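Thermospermine synthase (Medicago truncatula, PDB 6BQ6) probably transfers an aminopropyl group from decarboxylated S-adenosylmethionine to spermidine, yielding thermospermine and S-methyl-5'-thioadenosine. Local coordinates at residues 95-100 with 120-125; 136-141 with 157-162; 211-216 with 266-271. All coordinates share one frame; numbering follows the deposited sequence.

Contact 1 is the buried one: every residue that touches in it is enclosed, and a histidine ring gives it a CH-pi contact, its polar bond going outside, to His93. Contacts 2 and 3 are partly buried and meet through aliphatic side chains, with a glycine–serine touch added in contact 3. Contacts 2 and 3 reach the same mixed sheet, contact 2 at its outermost strand 157-161 and contact 3 at the inner strand 212-220, their centres about 27 Å apart. Contacts 1 and 3, with centres about 12 Å apart, touch directly where Ile213 packs against the end of helix 84-98. Contact 2 lies closest to the adenosine-binding residues, and contact 3 lies away from the annotated sites.

Contact 1. Residues 95-100 with 120-125; sequences ALLHHP and LRHKTI
His122 NE2 is hydrogen-bonded to His93 ND1 on helix 84-98, and the ring held by that bond turns one face to Leu96, a residue farther along the same helix. CD2 of Leu96 sits over the middle of this face, 3.6 Å from the ring centroid and only 12° off the normal, a clear CH-pi contact. Leu96 CB covers the same ring nearer its rim, 3.5 Å from His122 CE1. CD2 of Leu97 lies 4.1 Å from the same CE1, oblique to the ring, the two side chains roughly perpendicular. With CG anti to its carbonyl carbon (chi1 -76°), the His122 ring swings out to the helix. The loop then folds back in a type I turn, closed by Ile125 N to His122 O (3.2 Å), which brings Ile125 CD1 to 3.9 Å from Leu96 CD2, so that this one methyl is shared by ring and isoleucine. An alanine here in place of His122 would probably leave His93 ND1 without its mate and Leu96 CD2 facing a gap. Around the contact, Leu96 also rests on Val177 of strand 175-181, Leu97 packs on Leu275 and Met279 of helix 272-282, and the loop leads from helix 114-120 into strand 127-132.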
loop_
_atom_site.group_PDB
_atom_site.type_symbol
_atom_site.label_atom_id
_atom_site.label_comp_id
_atom_site.label_asym_id
_atom_site.label_seq_id
_atom_site.Cartn_x
_atom_site.Cartn_y
_atom_site.Cartn_z
ATOM N N ALA B 95 38.065 8.853 -1.122
ATOM C CA ALA B 95 38.702 9.999 -1.778
ATOM C C ALA B 95 39.785 10.618 -0.947
ATOM O O ALA B 95 40.930 10.780 -1.393
ATOM C CB ALA B 95 37.675 11.037 -2.170
ATOM N N LEU B 96 39.480 10.945 0.299
ATOM C CA LEU B 96 40.481 11.681 1.110
ATOM C C LEU B 96 41.680 10.789 1.439
ATOM O O LEU B 96 42.833 11.237 1.465
ATOM C CB LEU B 96 39.900 12.256 2.363
ATOM C CG LEU B 96 39.289 13.661 2.193
ATOM C CD1 LEU B 96 38.061 13.676 1.296
ATOM C CD2 LEU B 96 39.001 14.259 3.549
ATOM N N LEU B 97 41.424 9.499 1.655
ATOM C CA LEU B 97 42.506 8.603 1.963
ATOM C C LEU B 97 43.466 8.351 0.800
ATOM O O LEU B 97 44.620 8.055 1.028
ATOM C CB LEU B 97 41.961 7.258 2.502
ATOM C CG LEU B 97 41.244 7.347 3.838
ATOM C CD1 LEU B 97 40.440 6.094 4.116
ATOM C CD2 LEU B 97 42.246 7.603 4.980
ATOM N N HIS B 98 42.999 8.429 -0.431
ATOM C CA HIS B 98 43.833 8.251 -1.568
ATOM C C HIS B 98 44.646 9.497 -1.842
ATOM O O HIS B 98 45.637 9.402 -2.582
ATOM C CB HIS B 98 43.032 7.871 -2.792
ATOM C CG HIS B 98 42.644 6.408 -2.849
ATOM N ND1 HIS B 98 41.587 5.891 -2.157
ATOM C CD2 HIS B 98 43.209 5.362 -3.501
ATOM C CE1 HIS B 98 41.502 4.588 -2.373
ATOM N NE2 HIS B 98 42.461 4.242 -3.210
ATOM N N HIS B 99 44.241 10.616 -1.248
ATOM C CA HIS B 99 44.965 11.867 -1.393
ATOM C C HIS B 99 46.158 11.912 -0.437
ATOM O O HIS B 99 46.079 11.416 0.699
ATOM C CB HIS B 99 44.028 13.018 -1.081
ATOM C CG HIS B 99 44.522 14.303 -1.637
ATOM N ND1 HIS B 99 45.483 15.045 -0.997
ATOM C CD2 HIS B 99 44.255 14.940 -2.801
ATOM C CE1 HIS B 99 45.781 16.103 -1.730
ATOM N NE2 HIS B 99 45.063 16.060 -2.842
ATOM N N PRO B 100 47.291 12.497 -0.871
ATOM C CA PRO B 100 48.460 12.478 0.022
ATOM C C PRO B 100 48.321 13.348 1.275
ATOM O O PRO B 100 48.818 12.984 2.349
ATOM C CB PRO B 100 49.609 12.926 -0.905
ATOM C CG PRO B 100 48.962 13.671 -2.004
ATOM C CD PRO B 100 47.651 12.940 -2.223
ATOM N N LEU B 120 35.217 16.367 8.215
ATOM C CA LEU B 120 35.832 17.040 9.389
ATOM C C LEU B 120 36.484 16.082 10.389
ATOM O O LEU B 120 37.207 16.500 11.274
ATOM C CB LEU B 120 34.772 17.898 10.082
ATOM C CG LEU B 120 34.367 19.117 9.209
ATOM C CD1 LEU B 120 33.062 19.678 9.735
ATOM C CD2 LEU B 120 35.383 20.255 9.150
ATOM N N ARG B 121 36.222 14.787 10.269
ATOM C CA ARG B 121 36.978 13.773 10.996
ATOM C C ARG B 121 38.424 13.671 10.568
ATOM O O ARG B 121 39.211 13.102 11.290
ATOM C CB ARG B 121 36.301 12.399 10.918
ATOM C CG ARG B 121 34.932 12.398 11.591
ATOM C CD ARG B 121 34.216 11.050 11.458
ATOM N NE ARG B 121 35.012 9.957 12.006
ATOM C CZ ARG B 121 35.033 8.697 11.562
ATOM N NH1 ARG B 121 34.338 8.305 10.519
ATOM N NH2 ARG B 121 35.814 7.828 12.150
ATOM N N HIS B 122 38.772 14.162 9.376
ATOM C CA HIS B 122 40.135 14.127 8.905
ATOM C C HIS B 122 40.956 15.231 9.501
ATOM O O HIS B 122 40.686 16.394 9.273
ATOM C CB HIS B 122 40.136 14.204 7.390
ATOM C CG HIS B 122 39.742 12.917 6.749
ATOM N ND1 HIS B 122 40.655 12.107 6.118
ATOM C CD2 HIS B 122 38.531 12.323 6.602
ATOM C CE1 HIS B 122 40.034 11.042 5.630
ATOM N NE2 HIS B 122 38.750 11.146 5.921
ATOM N N LYS B 123 42.025 14.867 10.217
ATOM C CA LYS B 123 42.868 15.907 10.815
ATOM C C LYS B 123 43.633 16.768 9.835
ATOM O O LYS B 123 44.032 17.873 10.207
ATOM C CB LYS B 123 43.828 15.282 11.851
ATOM C CG LYS B 123 43.057 14.797 13.035
ATOM C CD LYS B 123 43.926 14.000 13.998
ATOM C CE LYS B 123 44.293 12.631 13.452
ATOM N NZ LYS B 123 44.883 11.759 14.538
ATOM N N THR B 124 43.837 16.290 8.599
ATOM C CA THR B 124 44.511 17.089 7.581
ATOM C C THR B 124 43.703 18.308 7.125
ATOM O O THR B 124 44.250 19.308 6.606
ATOM C CB THR B 124 44.870 16.213 6.343
ATOM O OG1 THR B 124 43.678 15.663 5.766
ATOM C CG2 THR B 124 45.752 15.041 6.740
ATOM N N ILE B 125 42.387 18.231 7.268
ATOM C CA ILE B 125 41.476 19.195 6.706
ATOM C C ILE B 125 41.551 20.513 7.460
ATOM O O ILE B 125 41.416 20.547 8.684
ATOM C CB ILE B 125 40.005 18.641 6.697
ATOM C CG1 ILE B 125 39.883 17.484 5.670
ATOM C CG2 ILE B 125 38.966 19.717 6.461
ATOM C CD1 ILE B 125 39.925 17.937 4.243
#

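Contact 2. Residues 136-141 with 157-162; sequences EVVEFC and LEVVIN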
loop_
_atom_site.group_PDB
_atom_site.type_symbol
_atom_site.label_atom_id
_atom_site.label_comp_id
_atom_site.label_asym_id
_atom_site.label_seq_id
_atom_site.Cartn_x
_atom_site.Cartn_y
_atom_site.Cartn_z
ATOM N N GLU B 136 16.857 26.104 2.930
ATOM C CA GLU B 136 15.874 25.578 3.909
ATOM C C GLU B 136 16.229 24.181 4.327
ATOM O O GLU B 136 16.066 23.834 5.487
ATOM C CB GLU B 136 14.457 25.680 3.368
ATOM C CG GLU B 136 13.994 27.140 3.421
ATOM C CD GLU B 136 12.520 27.323 3.140
ATOM O OE1 GLU B 136 11.745 26.429 3.522
ATOM O OE2 GLU B 136 12.155 28.369 2.531
ATOM N N VAL B 137 16.822 23.402 3.429
ATOM C CA VAL B 137 17.289 22.049 3.800
ATOM C C VAL B 137 18.453 22.171 4.790
ATOM O O VAL B 137 18.489 21.485 5.793
ATOM C CB VAL B 137 17.704 21.229 2.578
ATOM C CG1 VAL B 137 18.446 19.939 2.998
ATOM C CG2 VAL B 137 16.486 20.906 1.719
ATOM N N VAL B 138 19.404 23.064 4.515
ATOM C CA VAL B 138 20.558 23.244 5.399
ATOM C C VAL B 138 20.083 23.635 6.774
ATOM O O VAL B 138 20.517 23.079 7.785
ATOM C CB VAL B 138 21.531 24.319 4.875
ATOM C CG1 VAL B 138 22.624 24.603 5.889
ATOM C CG2 VAL B 138 22.126 23.807 3.580
ATOM N N GLU B 139 19.210 24.625 6.807
ATOM C CA GLU B 139 18.769 25.152 8.105
ATOM C C GLU B 139 17.937 24.117 8.865
ATOM O O GLU B 139 18.075 23.992 10.086
ATOM C CB GLU B 139 18.029 26.459 7.896
ATOM C CG GLU B 139 18.967 27.616 7.527
ATOM C CD GLU B 139 19.958 27.991 8.646
ATOM O OE1 GLU B 139 19.645 27.845 9.851
ATOM O OE2 GLU B 139 21.091 28.362 8.329
ATOM N N PHE B 140 17.124 23.355 8.128
ATOM C CA PHE B 140 16.350 22.276 8.731
ATOM C C PHE B 140 17.290 21.274 9.393
ATOM O O PHE B 140 17.125 20.922 10.554
ATOM C CB PHE B 140 15.512 21.579 7.686
ATOM C CG PHE B 140 14.644 20.507 8.258
ATOM C CD1 PHE B 140 13.467 20.836 8.857
ATOM C CD2 PHE B 140 15.054 19.214 8.276
ATOM C CE1 PHE B 140 12.685 19.866 9.449
ATOM C CE2 PHE B 140 14.266 18.214 8.851
ATOM C CZ PHE B 140 13.080 18.544 9.430
ATOM N N CYS B 141 18.287 20.819 8.638
ATOM C CA CYS B 141 19.197 19.785 9.148
ATOM C C CYS B 141 20.089 20.313 10.261
ATOM O O CYS B 141 20.384 19.607 11.191
ATOM C CB CYS B 141 19.996 19.182 8.011
ATOM S SG CYS B 141 18.941 18.264 6.881
ATOM N N LEU B 157 34.198 24.839 8.676
ATOM C CA LEU B 157 33.072 24.731 7.726
ATOM C C LEU B 157 32.532 26.084 7.281
ATOM O O LEU B 157 32.260 26.953 8.108
ATOM C CB LEU B 157 31.945 23.907 8.334
ATOM C CG LEU B 157 30.704 23.649 7.458
ATOM C CD1 LEU B 157 31.086 22.915 6.189
ATOM C CD2 LEU B 157 29.684 22.895 8.269
ATOM N N GLU B 158 32.426 26.264 5.965
ATOM C CA GLU B 158 31.727 27.402 5.377
ATOM C C GLU B 158 30.538 26.870 4.555
ATOM O O GLU B 158 30.726 26.022 3.682
ATOM C CB GLU B 158 32.644 28.187 4.456
ATOM C CG GLU B 158 31.935 29.423 3.855
ATOM C CD GLU B 158 32.769 30.303 2.946
ATOM O OE1 GLU B 158 33.992 30.054 2.802
ATOM O OE2 GLU B 158 32.178 31.270 2.376
ATOM N N VAL B 159 29.335 27.395 4.824
ATOM C CA VAL B 159 28.142 27.066 4.070
ATOM C C VAL B 159 27.917 28.203 3.067
ATOM O O VAL B 159 27.902 29.379 3.424
ATOM C CB VAL B 159 26.936 26.884 5.018
ATOM C CG1 VAL B 159 25.663 26.652 4.209
ATOM C CG2 VAL B 159 27.183 25.768 6.001
ATOM N N VAL B 160 27.785 27.843 1.797
ATOM C CA VAL B 160 27.476 28.772 0.727
ATOM C C VAL B 160 26.184 28.309 0.104
ATOM O O VAL B 160 26.021 27.121 -0.173
ATOM C CB VAL B 160 28.574 28.817 -0.339
ATOM C CG1 VAL B 160 28.138 29.660 -1.533
ATOM C CG2 VAL B 160 29.867 29.377 0.231
ATOM N N ILE B 161 25.251 29.229 -0.077
ATOM C CA ILE B 161 23.991 28.925 -0.741
ATOM C C ILE B 161 24.092 29.387 -2.182
ATOM O O ILE B 161 24.033 30.575 -2.474
ATOM C CB ILE B 161 22.782 29.580 -0.036
ATOM C CG1 ILE B 161 22.762 29.195 1.475
ATOM C CG2 ILE B 161 21.504 29.129 -0.754
ATOM C CD1 ILE B 161 22.700 27.705 1.771
ATOM N N ASN B 162 24.280 28.429 -3.090
ATOM C CA ASN B 162 24.476 28.724 -4.504
ATOM C C ASN B 162 24.394 27.459 -5.291
ATOM O O ASN B 162 24.456 26.331 -4.744
ATOM C CB ASN B 162 25.830 29.469 -4.730
ATOM C CG ASN B 162 25.871 30.338 -5.998
ATOM O OD1 ASN B 162 24.856 30.529 -6.682
ATOM N ND2 ASN B 162 27.062 30.859 -6.323
#
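Val138 and Val159 meet methyl to methyl, tip to tip, at the point where the helix backbone comes nearest the strand, with Val138 CA and Val159 CA 8.6 Å apart. Each valine holds its CG1 anti to the backbone N (chi1 173° in Val138, 175° in Val159), and these two methyls touch, Val138 CG1 to Val159 CG1 at 4.0 Å. This is the closer-packed part of the contact, and Val138, itself buried, supplies the whole helical side of it. The second methyl of the same valine serves the other strand residue more loosely: Val138 CG2 lies 4.3 Å from Ile161 CD1. Val159 and Ile161 are two residues apart and thus project from the same face of the strand, so one helical side chain faces both of them.

Toward solvent the fit slackens. Val159 and Ile161 keep part of their surface accessible, and although the end of the exposed Glu139 swings toward the strand, Glu139 OE2 stays 6.4 Å from Val159 CG1, too far to touch. Only 91 Å² is buried in all, and it is purely aliphatic.

Helix 135-144 thereby covers the outermost strand 157-161, which is hydrogen-bonded through its backbone to the parallel strand 127-132; together they form a right-handed beta-alpha-beta crossover, with helix 149-153 also in the connection. Val138 also touches Asp132, which binds adenosine in another structure of this protein, at the end of strand 127-132. On another side of the helix, Phe140 packs on Ile59 and Leu61 of strand 58-64 and on Leu71 of strand 70-73.

Contact 3. Residues 211-216 with 266-271; sequences GGIFVT and SPLDLS
Ile213 and Leu268 make the apolar part of this contact. The two side chains run antiparallel, one alongside the other, so that CD2 of Leu268 lies beside the outer end of the isoleucine, 3.8 Å from Ile213 CD1 and 4.1 Å from Ile213 CG1. Ile213 holds CG1 anti to its carbonyl carbon (chi1 -62°), which carries CD1 across toward the loop even though its CB does not point there. His98 of helix 84-98 touches both side chains, and Leu268 also packs on Val245 and Tyr243 of strand 243-251.

The second kind of touch is between a hydroxyl and a bare backbone. Ser266 OG rests 3.7 Å from Gly211 CA, a van der Waals approach. Gly211 sits at the corner where the chain enters the strand, with phi 82° and psi 9°; any CB at these angles would collide with the preceding carbonyl oxygen, which is reason enough for a glycine here.

The hydrogen bonds have partners just outside the two segments. The hydroxyl of Ser264 is bonded to both Gly212 O and Ser266 N, tying the start of the strand to the start of the loop. At the loop's far end, Ser271 is the N-cap of helix 272-282, its OG bonded to Glu274 N.

Strand 212-220 runs parallel to 175-181 on one flank and antiparallel to 256-264 on the other. Seven strands in the order 3-2-1-4-5-7-6, with the seventh strand, 256-264, reversed between the fifth, 212-220, and the sixth, 243-251, are the signature of the Rossmann-like methyltransferase fold to which the spermidine/spermine synthase family belongs.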
loop_
_atom_site.group_PDB
_atom_site.type_symbol
_atom_site.label_atom_id
_atom_site.label_comp_id
_atom_site.label_asym_id
_atom_site.label_seq_id
_atom_site.Cartn_x
_atom_site.Cartn_y
_atom_site.Cartn_z
ATOM N N GLY B 211 47.107 16.621 -7.882
ATOM C CA GLY B 211 46.770 15.454 -7.077
ATOM C C GLY B 211 45.296 15.401 -6.665
ATOM O O GLY B 211 44.907 14.550 -5.838
ATOM N N GLY B 212 44.478 16.297 -7.227
ATOM C CA GLY B 212 43.111 16.458 -6.760
ATOM C C GLY B 212 42.300 15.247 -7.080
ATOM O O GLY B 212 42.577 14.582 -8.087
ATOM N N ILE B 213 41.299 14.979 -6.240
ATOM C CA ILE B 213 40.442 13.807 -6.444
ATOM C C ILE B 213 39.007 14.297 -6.445
ATOM O O ILE B 213 38.635 15.081 -5.584
ATOM C CB ILE B 213 40.649 12.732 -5.373
ATOM C CG1 ILE B 213 42.102 12.199 -5.424
ATOM C CG2 ILE B 213 39.633 11.594 -5.612
ATOM C CD1 ILE B 213 42.499 11.279 -4.302
ATOM N N PHE B 214 38.226 13.877 -7.433
ATOM C CA PHE B 214 36.795 14.109 -7.467
ATOM C C PHE B 214 36.135 12.781 -6.994
ATOM O O PHE B 214 36.559 11.684 -7.412
ATOM C CB PHE B 214 36.341 14.467 -8.874
ATOM C CG PHE B 214 34.849 14.651 -9.008
ATOM C CD1 PHE B 214 34.159 15.630 -8.265
ATOM C CD2 PHE B 214 34.089 13.802 -9.876
ATOM C CE1 PHE B 214 32.782 15.797 -8.381
ATOM C CE2 PHE B 214 32.712 13.972 -9.959
ATOM C CZ PHE B 214 32.049 14.970 -9.241
ATOM N N VAL B 215 35.072 12.910 -6.222
ATOM C CA VAL B 215 34.195 11.756 -5.947
ATOM C C VAL B 215 32.751 12.245 -6.074
ATOM O O VAL B 215 32.407 13.350 -5.624
ATOM C CB VAL B 215 34.453 11.094 -4.576
ATOM C CG1 VAL B 215 34.320 12.087 -3.433
ATOM C CG2 VAL B 215 33.550 9.878 -4.357
ATOM N N THR B 216 31.904 11.419 -6.673
ATOM C CA THR B 216 30.489 11.692 -6.693
ATOM C C THR B 216 29.733 10.450 -6.240
ATOM O O THR B 216 30.067 9.330 -6.648
ATOM C CB THR B 216 29.985 12.199 -8.084
ATOM O OG1 THR B 216 28.591 12.510 -7.984
ATOM C CG2 THR B 216 30.220 11.185 -9.180
ATOM N N SER B 266 45.787 11.648 -11.009
ATOM C CA SER B 266 46.826 10.933 -10.353
ATOM C C SER B 266 46.286 9.558 -9.958
ATOM O O SER B 266 45.070 9.376 -9.778
ATOM C CB SER B 266 47.298 11.663 -9.126
ATOM O OG SER B 266 47.868 12.884 -9.574
ATOM N N PRO B 267 47.187 8.579 -9.828
ATOM C CA PRO B 267 46.699 7.204 -9.588
ATOM C C PRO B 267 45.861 7.012 -8.328
ATOM O O PRO B 267 46.006 7.748 -7.353
ATOM C CB PRO B 267 47.995 6.391 -9.496
ATOM C CG PRO B 267 48.941 7.150 -10.349
ATOM C CD PRO B 267 48.642 8.594 -10.022
ATOM N N LEU B 268 44.973 6.017 -8.394
ATOM C CA LEU B 268 44.078 5.675 -7.269
ATOM C C LEU B 268 44.223 4.172 -7.004
ATOM O O LEU B 268 43.376 3.379 -7.393
ATOM C CB LEU B 268 42.654 6.014 -7.625
ATOM C CG LEU B 268 42.305 7.480 -7.899
ATOM C CD1 LEU B 268 41.004 7.559 -8.684
ATOM C CD2 LEU B 268 42.196 8.216 -6.581
ATOM N N ASP B 269 45.287 3.801 -6.329
ATOM C CA ASP B 269 45.682 2.400 -6.244
ATOM C C ASP B 269 46.411 2.247 -4.937
ATOM O O ASP B 269 47.613 2.462 -4.848
ATOM C CB ASP B 269 46.589 1.998 -7.420
ATOM C CG ASP B 269 47.961 2.715 -7.402
ATOM O OD1 ASP B 269 48.051 3.868 -6.890
ATOM O OD2 ASP B 269 48.968 2.125 -7.885
ATOM N N LEU B 270 45.662 1.990 -3.900
ATOM C CA LEU B 270 46.206 1.724 -2.604
ATOM C C LEU B 270 45.699 0.397 -2.142
ATOM O O LEU B 270 44.567 -0.014 -2.441
ATOM C CB LEU B 270 45.814 2.808 -1.630
ATOM C CG LEU B 270 46.503 4.147 -1.857
ATOM C CD1 LEU B 270 45.983 5.097 -0.810
ATOM C CD2 LEU B 270 48.021 4.031 -1.769
ATOM N N SER B 271 46.540 -0.284 -1.381
ATOM C CA SER B 271 46.153 -1.558 -0.835
ATOM C C SER B 271 45.253 -1.324 0.383
ATOM O O SER B 271 45.267 -0.261 0.997
ATOM C CB SER B 271 47.423 -2.347 -0.405
ATOM O OG SER B 271 48.053 -1.721 0.696
#